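Side-chain contacts in glycosyl hydrolase (PDB 5NDX), which probably hydrolyses glycosidic bonds, as a family 39 glycoside hydrolase and bacterial orthologue of human alpha-L-iduronidase: residues A[481-484]-A[485-489]; A[451-454]-A[455-458]; A[443-447]-A[448-452]; A[36-39]-A[40-43]. The protein carries 2 engineered substitutions. All coordinates share one frame; numbering follows the deposited sequence. Where two conformers were deposited one is given.

Contact 1: residues A[481-484]-A[485-489]; sequences AQFA and ELRRA
F483 touches L486 and R487 one turn further along helix 480-489, the i to i+3 and i to i+4 spacing that an alpha-helix brings together on one side. The backbone bonds come first: four consecutive N-H groups, from E485 to R488, each reach the carbonyl four residues back, the tightest being R487 N to F483 O at 2.8 Å (N-H...O 159°).

The apolar contacts are loose. F483 CD1 meets L486 CD1 at 4.3 Å, and the methyl comes obliquely to the ring. R487 carries its CG anti to the carbonyl carbon (chi1 -67°), which lays CG beside F483 O at 3.3 Å and starts the extended chain back along the helix. Its NH1 then ends obliquely beside F483 CB, 4.0 Å away, while NH2 forms a salt bridge with D359. The F483 ring is also met edge-to-face by F329, and this side of the helix rests on strand 358-362.

Further polar contacts involve E485 and R488. The E485 side chain stretches out fully, and its OE1 is held by Q459 NE2. A484 O lies over one face of the R488 guanidinium, whose chain is bent at chi3. A water donates to E485 OE1 at 2.7 Å and, more weakly, to A481 O at 3.2 Å.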
loop_
_atom_site.group_PDB
_atom_site.type_symbol
_atom_site.label_atom_id
_atom_site.label_comp_id
_atom_site.label_asym_id
_atom_site.label_seq_id
_atom_site.Cartn_x
_atom_site.Cartn_y
_atom_site.Cartn_z
ATOM N N ALA A 481 -0.557 -20.407 20.691
ATOM C CA ALA A 481 -1.141 -19.364 21.548
ATOM C C ALA A 481 -0.441 -17.999 21.367
ATOM O O ALA A 481 -1.087 -16.970 21.396
ATOM C CB ALA A 481 -1.114 -19.765 23.023
ATOM N N GLN A 482 0.869 -18.011 21.179
ATOM C CA GLN A 482 1.646 -16.765 20.945
ATOM C C GLN A 482 1.293 -16.092 19.627
ATOM O O GLN A 482 1.066 -14.883 19.572
ATOM C CB GLN A 482 3.139 -17.043 21.051
ATOM C CG GLN A 482 3.545 -17.200 22.499
ATOM C CD GLN A 482 4.968 -17.706 22.698
ATOM O OE1 GLN A 482 5.561 -18.330 21.817
ATOM N NE2 GLN A 482 5.550 -17.352 23.844
ATOM N N PHE A 483 1.146 -16.903 18.595
ATOM C CA PHE A 483 0.645 -16.426 17.335
ATOM C C PHE A 483 -0.781 -15.841 17.410
ATOM O O PHE A 483 -1.050 -14.825 16.749
ATOM C CB PHE A 483 0.702 -17.499 16.264
ATOM C CG PHE A 483 2.036 -17.605 15.559
ATOM C CD1 PHE A 483 2.596 -16.513 14.932
ATOM C CD2 PHE A 483 2.693 -18.828 15.463
ATOM C CE1 PHE A 483 3.804 -16.607 14.255
ATOM C CE2 PHE A 483 3.889 -18.941 14.781
ATOM C CZ PHE A 483 4.467 -17.821 14.203
ATOM N N ALA A 484 -1.654 -16.432 18.219
ATOM C CA ALA A 484 -3.016 -15.929 18.392
ATOM C C ALA A 484 -2.930 -14.553 19.084
ATOM O O ALA A 484 -3.658 -13.634 18.736
ATOM C CB ALA A 484 -3.916 -16.899 19.205
ATOM N N GLU A 485 -2.017 -14.412 20.031
ATOM C CA GLU A 485 -1.783 -13.129 20.681
ATOM C C GLU A 485 -1.249 -12.084 19.682
ATOM O O GLU A 485 -1.705 -10.961 19.680
ATOM C CB GLU A 485 -0.883 -13.343 21.914
ATOM C CG GLU A 485 -0.533 -12.114 22.717
ATOM C CD GLU A 485 0.557 -12.367 23.837
ATOM O OE1 GLU A 485 1.114 -13.510 24.009
ATOM O OE2 GLU A 485 0.851 -11.387 24.555
ATOM N N LEU A 486 -0.338 -12.461 18.793
ATOM C CA LEU A 486 0.182 -11.539 17.787
ATOM C C LEU A 486 -0.861 -11.140 16.782
ATOM O O LEU A 486 -0.937 -9.963 16.389
ATOM C CB LEU A 486 1.408 -12.118 17.040
ATOM C CG LEU A 486 2.661 -12.410 17.874
ATOM C CD1 LEU A 486 3.760 -12.879 16.964
ATOM C CD2 LEU A 486 3.184 -11.251 18.706
ATOM N N ARG A 487 -1.677 -12.093 16.351
ATOM C CA ARG A 487 -2.721 -11.798 15.387
ATOM C C ARG A 487 -3.868 -10.926 15.979
ATOM O O ARG A 487 -4.576 -10.240 15.211
ATOM C CB ARG A 487 -3.289 -13.097 14.754
ATOM C CG ARG A 487 -2.267 -13.800 13.896
ATOM C CD ARG A 487 -2.877 -14.807 12.957
ATOM N NE ARG A 487 -1.977 -15.095 11.845
ATOM C CZ ARG A 487 -1.159 -16.130 11.816
ATOM N NH1 ARG A 487 -1.151 -17.016 12.806
ATOM N NH2 ARG A 487 -0.344 -16.285 10.794
ATOM N N ARG A 488 -4.096 -10.972 17.289
ATOM C CA ARG A 488 -5.005 -9.993 17.932
ATOM C C ARG A 488 -4.383 -8.587 17.869
ATOM O O ARG A 488 -5.052 -7.612 17.491
ATOM C CB ARG A 488 -5.319 -10.379 19.375
ATOM C CG ARG A 488 -6.241 -9.451 20.203
ATOM C CD ARG A 488 -6.434 -9.915 21.681
ATOM N NE ARG A 488 -6.206 -11.395 21.887
ATOM C CZ ARG A 488 -5.201 -12.013 22.590
ATOM N NH1 ARG A 488 -4.240 -11.333 23.260
ATOM N NH2 ARG A 488 -5.147 -13.368 22.628
ATOM N N ALA A 489 -3.095 -8.511 18.195
ATOM C CA ALA A 489 -2.380 -7.256 18.227
ATOM C C ALA A 489 -2.133 -6.667 16.862
ATOM O O ALA A 489 -1.966 -5.439 16.779
ATOM C CB ALA A 489 -1.038 -7.391 18.975
HETATM O O HOH W 1 0.076 -15.995 24.259
#

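Contact 2: residues A[451-454]-A[455-458]; sequences NPME and VWEA
W456 N donates to P452 O over 2.9 Å, a nearly straight bond (N-H...O 165°) that anchors the opening turn. M453 O is held in the same way by E457 N, and the alkyl part of E457 comes along with its N-H: CG stands beside the backbone N (chi1 -75°) and lies 3.4 Å from M453 O. From there the extended glutamate passes M453 at a slant, and OE2 comes to 3.6 Å from M453 CE. The same OE2 forms a salt bridge with K281, and the M453 side chain also touches K281. Replacing E457 by alanine is likely to leave K281 without this carboxylate mate and open a gap beside the M453 methyl.

All this belongs to the short helix 452-457, with N451 in the N-cap position although its side chain makes no capping bond. The N451 amide is instead engaged with E447, before the helix, and crosses V455 at about a right angle, OD1 standing 3.7 Å from V455 CG2. That methyl also lies 3.4 Å from N451 O, the carbonyl that accepts V455 N in its own plane.

M453 O approaches the W456 indole at its edge, near the ring plane, and M453 CG lies 4.4 Å from W456 CE3. Partners from other parts of the chain hold the ring: NE1 donates to P475 O, W320 stacks on the indole and F329 meets it edge-to-face. V455, for its part, packs against L486 and A489 of helix 480-489.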
loop_
_atom_site.group_PDB
_atom_site.type_symbol
_atom_site.label_atom_id
_atom_site.label_comp_id
_atom_site.label_asym_id
_atom_site.label_seq_id
_atom_site.Cartn_x
_atom_site.Cartn_y
_atom_site.Cartn_z
ATOM N N ASN A 451 0.320 -3.141 17.765
ATOM C CA ASN A 451 1.723 -3.147 18.192
ATOM C C ASN A 451 2.264 -4.586 18.323
ATOM O O ASN A 451 2.816 -4.956 19.379
ATOM C CB ASN A 451 1.786 -2.424 19.569
ATOM C CG ASN A 451 0.995 -3.152 20.664
ATOM O OD1 ASN A 451 0.101 -3.951 20.395
ATOM N ND2 ASN A 451 1.383 -2.929 21.896
ATOM N N PRO A 452 2.164 -5.392 17.250
ATOM C CA PRO A 452 2.549 -6.789 17.372
ATOM C C PRO A 452 4.040 -7.027 17.643
ATOM O O PRO A 452 4.390 -8.028 18.294
ATOM C CB PRO A 452 2.113 -7.402 16.033
ATOM C CG PRO A 452 2.182 -6.282 15.083
ATOM C CD PRO A 452 1.725 -5.086 15.871
ATOM N N MET A 453 4.896 -6.116 17.212
ATOM C CA MET A 453 6.299 -6.293 17.519
ATOM C C MET A 453 6.585 -6.144 19.012
ATOM O O MET A 453 7.393 -6.919 19.535
ATOM C CB MET A 453 7.192 -5.333 16.704
ATOM C CG MET A 453 8.673 -5.733 16.709
ATOM S SD MET A 453 9.693 -4.720 15.626
ATOM C CE MET A 453 11.326 -5.435 15.949
ATOM N N GLU A 454 5.966 -5.145 19.682
ATOM C CA GLU A 454 6.114 -4.975 21.123
ATOM C C GLU A 454 5.578 -6.214 21.841
ATOM O O GLU A 454 6.178 -6.718 22.816
ATOM C CB GLU A 454 5.414 -3.719 21.688
ATOM C CG GLU A 454 6.108 -2.391 21.362
ATOM C CD GLU A 454 5.839 -1.872 19.912
ATOM O OE1 GLU A 454 5.183 -2.551 19.079
ATOM O OE2 GLU A 454 6.345 -0.771 19.591
ATOM N N VAL A 455 4.463 -6.725 21.352
ATOM C CA VAL A 455 3.860 -7.882 21.974
ATOM C C VAL A 455 4.820 -9.080 21.864
ATOM O O VAL A 455 5.014 -9.805 22.812
ATOM C CB VAL A 455 2.489 -8.178 21.349
ATOM C CG1 VAL A 455 1.971 -9.511 21.850
ATOM C CG2 VAL A 455 1.507 -7.074 21.719
ATOM N N TRP A 456 5.342 -9.307 20.663
ATOM C CA TRP A 456 6.286 -10.364 20.404
ATOM C C TRP A 456 7.554 -10.271 21.257
ATOM O O TRP A 456 8.005 -11.292 21.799
ATOM C CB TRP A 456 6.685 -10.314 18.933
ATOM C CG TRP A 456 7.729 -11.320 18.496
ATOM C CD1 TRP A 456 7.615 -12.688 18.486
ATOM C CD2 TRP A 456 9.024 -11.022 17.972
ATOM N NE1 TRP A 456 8.745 -13.246 17.967
ATOM C CE2 TRP A 456 9.626 -12.248 17.635
ATOM C CE3 TRP A 456 9.731 -9.835 17.749
ATOM C CZ2 TRP A 456 10.930 -12.325 17.097
ATOM C CZ3 TRP A 456 11.022 -9.905 17.208
ATOM C CH2 TRP A 456 11.598 -11.149 16.868
ATOM N N GLU A 457 8.113 -9.062 21.388
ATOM C CA GLU A 457 9.315 -8.877 22.182
ATOM C C GLU A 457 9.045 -9.242 23.642
ATOM O O GLU A 457 9.930 -9.683 24.327
ATOM C CB GLU A 457 9.847 -7.430 22.115
ATOM C CG GLU A 457 10.526 -7.115 20.808
ATOM C CD GLU A 457 11.093 -5.687 20.716
ATOM O OE1 GLU A 457 11.522 -5.081 21.734
ATOM O OE2 GLU A 457 11.101 -5.190 19.579
ATOM N N ALA A 458 7.823 -9.031 24.114
ATOM C CA ALA A 458 7.482 -9.360 25.517
ATOM C C ALA A 458 7.065 -10.835 25.664
ATOM O O ALA A 458 6.845 -11.271 26.777
ATOM C CB ALA A 458 6.383 -8.432 26.068
#

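Contact 3: residues A[443-447]-A[448-452]; sequences LRIDE and EFTNP
E448 N meets D446 OD1 at 2.8 Å, coming from above the carboxylate plane (43° out of it). D446 CG sits between backbone N and carbonyl carbon (chi1 66°), which lets OD1 reach the turn while OD2 makes a salt bridge with R444 NH1 at 2.9 Å. An alanine here is likely to strip the E448 N-H of its acceptor and leave R444 without this anionic partner, although T520 and D513 O would probably still hold the guanidinium. A water lies within hydrogen-bonding distance of both E448 OE1 and D446 OD2.

F449 follows, its N adding a weak bond to the same OD1 while its O accepts D446 N in the carbonyl plane at 3.0 Å. The F449 ring lies alongside the carboxylate, pointing the same way, with OD1 at the ring edge and 3.5 Å from CD2. R444 crosses F449 obliquely, its CG 3.8 Å from F449 CB and its guanidinium almost perpendicular to the ring.

T450 OG1 donates to R444 O, a short 2.6 Å bond, and accepts from A493 N of strand 493-503; T450 CB leans on I445 CG1. Last, N451 places ND2 above the carbonyl plane of E447, and its CB lies 3.5 Å from D446 O. D446 to F449 thus form a type I beta-turn with an Asx turn built on D446, closing strand 436-445 ahead of helix 452-457.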
loop_
_atom_site.group_PDB
_atom_site.type_symbol
_atom_site.label_atom_id
_atom_site.label_comp_id
_atom_site.label_asym_id
_atom_site.label_seq_id
_atom_site.Cartn_x
_atom_site.Cartn_y
_atom_site.Cartn_z
ATOM N N LEU A 443 -9.271 4.757 15.885
ATOM C CA LEU A 443 -8.281 3.722 15.626
ATOM C C LEU A 443 -6.866 4.305 15.886
ATOM O O LEU A 443 -6.613 5.468 15.552
ATOM C CB LEU A 443 -8.373 3.288 14.184
ATOM C CG LEU A 443 -9.695 2.697 13.756
ATOM C CD1 LEU A 443 -9.805 2.707 12.254
ATOM C CD2 LEU A 443 -9.738 1.261 14.256
ATOM N N ARG A 444 -5.971 3.485 16.434
ATOM C CA ARG A 444 -4.656 3.933 16.867
ATOM C C ARG A 444 -3.594 2.911 16.571
ATOM O O ARG A 444 -3.762 1.701 16.844
ATOM C CB ARG A 444 -4.676 4.199 18.382
ATOM C CG ARG A 444 -3.356 4.537 19.086
ATOM C CD ARG A 444 -2.689 5.769 18.556
ATOM N NE ARG A 444 -3.434 6.983 18.809
ATOM C CZ ARG A 444 -3.567 7.576 20.010
ATOM N NH1 ARG A 444 -3.041 7.068 21.111
ATOM N NH2 ARG A 444 -4.249 8.700 20.103
ATOM N N ILE A 445 -2.512 3.421 16.005
ATOM C CA ILE A 445 -1.257 2.728 15.897
ATOM C C ILE A 445 -0.226 3.500 16.751
ATOM O O ILE A 445 0.126 4.620 16.428
ATOM C CB ILE A 445 -0.727 2.629 14.444
ATOM C CG1 ILE A 445 -1.787 2.018 13.541
ATOM C CG2 ILE A 445 0.541 1.764 14.427
ATOM C CD1 ILE A 445 -1.486 2.145 12.071
ATOM N N ASP A 446 0.237 2.867 17.818
ATOM C CA ASP A 446 1.275 3.437 18.665
ATOM C C ASP A 446 1.875 2.257 19.417
ATOM O O ASP A 446 1.578 1.083 19.132
ATOM C CB ASP A 446 0.775 4.586 19.555
ATOM C CG ASP A 446 -0.240 4.156 20.621
ATOM O OD1 ASP A 446 -0.326 2.923 20.906
ATOM O OD2 ASP A 446 -0.957 5.052 21.226
ATOM N N GLU A 447 2.672 2.573 20.390
ATOM C CA GLU A 447 3.345 1.582 21.198
ATOM C C GLU A 447 2.426 0.656 22.004
ATOM O O GLU A 447 2.819 -0.481 22.319
ATOM C CB GLU A 447 4.326 2.407 22.058
ATOM C CG GLU A 447 4.897 1.854 23.268
ATOM C CD GLU A 447 5.824 2.891 23.951
ATOM O OE1 GLU A 447 5.329 3.930 24.442
ATOM O OE2 GLU A 447 7.039 2.649 23.948
ATOM N N GLU A 448 1.223 1.112 22.340
ATOM C CA GLU A 448 0.247 0.281 23.068
ATOM C C GLU A 448 -0.850 -0.340 22.154
ATOM O O GLU A 448 -1.597 -1.193 22.597
ATOM C CB GLU A 448 -0.487 1.105 24.138
ATOM C CG GLU A 448 0.400 1.867 25.120
ATOM C CD GLU A 448 -0.406 2.660 26.203
ATOM O OE1 GLU A 448 -1.530 3.226 25.962
ATOM O OE2 GLU A 448 0.103 2.747 27.333
ATOM N N PHE A 449 -0.999 0.118 20.915
ATOM C CA PHE A 449 -2.101 -0.299 20.069
ATOM C C PHE A 449 -1.609 -0.648 18.680
ATOM O O PHE A 449 -0.881 0.141 18.053
ATOM C CB PHE A 449 -3.156 0.848 20.012
ATOM C CG PHE A 449 -3.883 1.092 21.331
ATOM C CD1 PHE A 449 -5.030 0.397 21.641
ATOM C CD2 PHE A 449 -3.405 2.011 22.244
ATOM C CE1 PHE A 449 -5.661 0.568 22.865
ATOM C CE2 PHE A 449 -4.044 2.231 23.474
ATOM C CZ PHE A 449 -5.179 1.481 23.782
ATOM N N THR A 450 -2.086 -1.774 18.148
ATOM C CA THR A 450 -1.704 -2.240 16.820
ATOM C C THR A 450 -0.169 -2.410 16.777
ATOM O O THR A 450 0.523 -1.904 15.870
ATOM C CB THR A 450 -2.188 -1.306 15.681
ATOM O OG1 THR A 450 -3.472 -0.768 15.975
ATOM C CG2 THR A 450 -2.208 -2.052 14.356
ATOM N N ASN A 451 0.320 -3.141 17.765
ATOM C CA ASN A 451 1.723 -3.147 18.192
ATOM C C ASN A 451 2.264 -4.586 18.323
ATOM O O ASN A 451 2.816 -4.956 19.379
ATOM C CB ASN A 451 1.786 -2.424 19.569
ATOM C CG ASN A 451 0.995 -3.152 20.664
ATOM O OD1 ASN A 451 0.101 -3.951 20.395
ATOM N ND2 ASN A 451 1.383 -2.929 21.896
ATOM N N PRO A 452 2.164 -5.392 17.250
ATOM C CA PRO A 452 2.549 -6.789 17.372
ATOM C C PRO A 452 4.040 -7.027 17.643
ATOM O O PRO A 452 4.390 -8.028 18.294
ATOM C CB PRO A 452 2.113 -7.402 16.033
ATOM C CG PRO A 452 2.182 -6.282 15.083
ATOM C CD PRO A 452 1.725 -5.086 15.871
HETATM O O HOH W 2 2.427 0.136 16.743
HETATM O O HOH W 3 -1.407 5.120 23.812
#

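Contact 4: residues A[36-39]-A[40-43]; sequences PEMR and QMLA
M38 packs on M41 and L42 in a local i to i+3 and i to i+4 contact, buried within helix 36-45 in the first beta-alpha-beta unit of the barrel. M38 sends CG anti to its backbone N and then bends twice (chi2 48°, chi3 73°), which carries SD forward, toward L42 in the next turn. Its SD lies 4.3 Å from L42 CD2. M41 crosses M38 at about a right angle, M38 CE standing 4.0 Å from M41 SD; M41 was modelled in two conformers, so this meeting of the two thioethers describes one of them.

The backbone beneath is regular at first. Q40 N reaches P36 O at 3.0 Å with an N-H...O angle of 164°, and M41 N reaches E37 O. L42 N divides itself, donating to M38 O at 2.9 Å and only weakly to R39 O at 3.3 Å. L42 CG also leans on M38 O, 3.3 Å away.

In this TIM-barrel fold the helix links parallel strands 24-27 and 55-58. L42 and R39 face V84 on the next barrel helix, 76-87, whereas Q40 and A43 touch M553 of strand 549-557. The charged ends are paired with residues beyond the helix: E37 OE2 pairs with R332, and R39, extended from CG to NE, carries its NH2 to the carboxylates of both E87 and E541.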
loop_
_atom_site.group_PDB
_atom_site.type_symbol
_atom_site.label_atom_id
_atom_site.label_comp_id
_atom_site.label_asym_id
_atom_site.label_seq_id
_atom_site.Cartn_x
_atom_site.Cartn_y
_atom_site.Cartn_z
ATOM N N PRO A 36 3.553 -19.433 -2.504
ATOM C CA PRO A 36 2.362 -19.377 -1.631
ATOM C C PRO A 36 2.357 -18.271 -0.563
ATOM O O PRO A 36 1.284 -17.791 -0.176
ATOM C CB PRO A 36 2.338 -20.759 -0.980
ATOM C CG PRO A 36 3.758 -21.247 -1.102
ATOM C CD PRO A 36 4.212 -20.743 -2.442
ATOM N N GLU A 37 3.530 -17.869 -0.100
ATOM C CA GLU A 37 3.619 -16.783 0.835
ATOM C C GLU A 37 3.015 -15.479 0.249
ATOM O O GLU A 37 2.209 -14.829 0.897
ATOM C CB GLU A 37 5.049 -16.523 1.245
ATOM C CG GLU A 37 5.730 -17.674 1.987
ATOM C CD GLU A 37 6.347 -18.704 1.063
ATOM O OE1 GLU A 37 6.043 -18.740 -0.157
ATOM O OE2 GLU A 37 7.146 -19.493 1.560
ATOM N N MET A 38 3.413 -15.113 -0.962
ATOM C CA MET A 38 2.873 -13.944 -1.632
ATOM C C MET A 38 1.411 -14.098 -1.924
ATOM O O MET A 38 0.662 -13.098 -1.833
ATOM C CB MET A 38 3.593 -13.674 -2.932
ATOM C CG MET A 38 3.267 -12.357 -3.613
ATOM S SD MET A 38 3.304 -10.910 -2.524
ATOM C CE MET A 38 5.074 -10.760 -2.293
ATOM N N ARG A 39 0.983 -15.326 -2.269
ATOM C CA ARG A 39 -0.451 -15.560 -2.516
ATOM C C ARG A 39 -1.287 -15.188 -1.260
ATOM O O ARG A 39 -2.288 -14.483 -1.346
ATOM C CB ARG A 39 -0.719 -17.016 -2.967
ATOM C CG ARG A 39 -2.200 -17.278 -3.197
ATOM C CD ARG A 39 -2.545 -18.574 -3.954
ATOM N NE ARG A 39 -4.019 -18.608 -4.000
ATOM C CZ ARG A 39 -4.811 -18.094 -4.960
ATOM N NH1 ARG A 39 -4.329 -17.575 -6.072
ATOM N NH2 ARG A 39 -6.134 -18.151 -4.811
ATOM N N GLN A 40 -0.833 -15.623 -0.092
ATOM C CA GLN A 40 -1.502 -15.268 1.160
ATOM C C GLN A 40 -1.444 -13.753 1.387
ATOM O O GLN A 40 -2.454 -13.160 1.738
ATOM C CB GLN A 40 -0.903 -15.991 2.348
ATOM C CG GLN A 40 -1.825 -15.959 3.530
ATOM C CD GLN A 40 -1.213 -16.621 4.771
ATOM O OE1 GLN A 40 -0.963 -17.867 4.822
ATOM N NE2 GLN A 40 -1.038 -15.843 5.766
ATOM N N MET A 41 -0.285 -13.156 1.136
ATOM C CA MET A 41 -0.117 -11.718 1.324
ATOM C C MET A 41 -1.088 -10.891 0.476
ATOM O O MET A 41 -1.580 -9.867 0.938
ATOM C CB MET A 41 1.313 -11.321 1.034
ATOM C CG MET A 41 2.285 -11.902 2.046
ATOM S SD MET A 41 3.958 -11.933 1.407
ATOM C CE MET A 41 4.859 -12.288 2.919
ATOM N N LEU A 42 -1.345 -11.331 -0.763
ATOM C CA LEU A 42 -2.233 -10.598 -1.655
ATOM C C LEU A 42 -3.681 -10.510 -1.172
ATOM O O LEU A 42 -4.370 -9.582 -1.532
ATOM C CB LEU A 42 -2.188 -11.151 -3.076
ATOM C CG LEU A 42 -0.872 -11.007 -3.795
ATOM C CD1 LEU A 42 -0.932 -11.672 -5.155
ATOM C CD2 LEU A 42 -0.477 -9.574 -3.948
ATOM N N ALA A 43 -4.131 -11.477 -0.390
ATOM C CA ALA A 43 -5.434 -11.406 0.258
ATOM C C ALA A 43 -5.485 -10.242 1.227
ATOM O O ALA A 43 -6.471 -9.506 1.249
ATOM C CB ALA A 43 -5.702 -12.701 1.011
#

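Contacts 3, 2 and 1 follow one another along the chain. Contacts 3 and 2 share N451 and P452, where the turn passes into helix 452-457, and their centres lie 10 Å apart. Contact 2 then packs on contact 1, also 10 Å between centres: L486 CD2 is 3.5 Å from P452 O, and E485 OE2 is 3.5 Å from V455 CG1. Contact 4, in the barrel, stands apart, its nearest atoms about 5 Å from contact 1 and about 14 Å from contacts 2 and 3. All four lie away from the sugar-binding pocket; the M38 side chain of contact 4 is about 12 Å from a bound iduronide ligand.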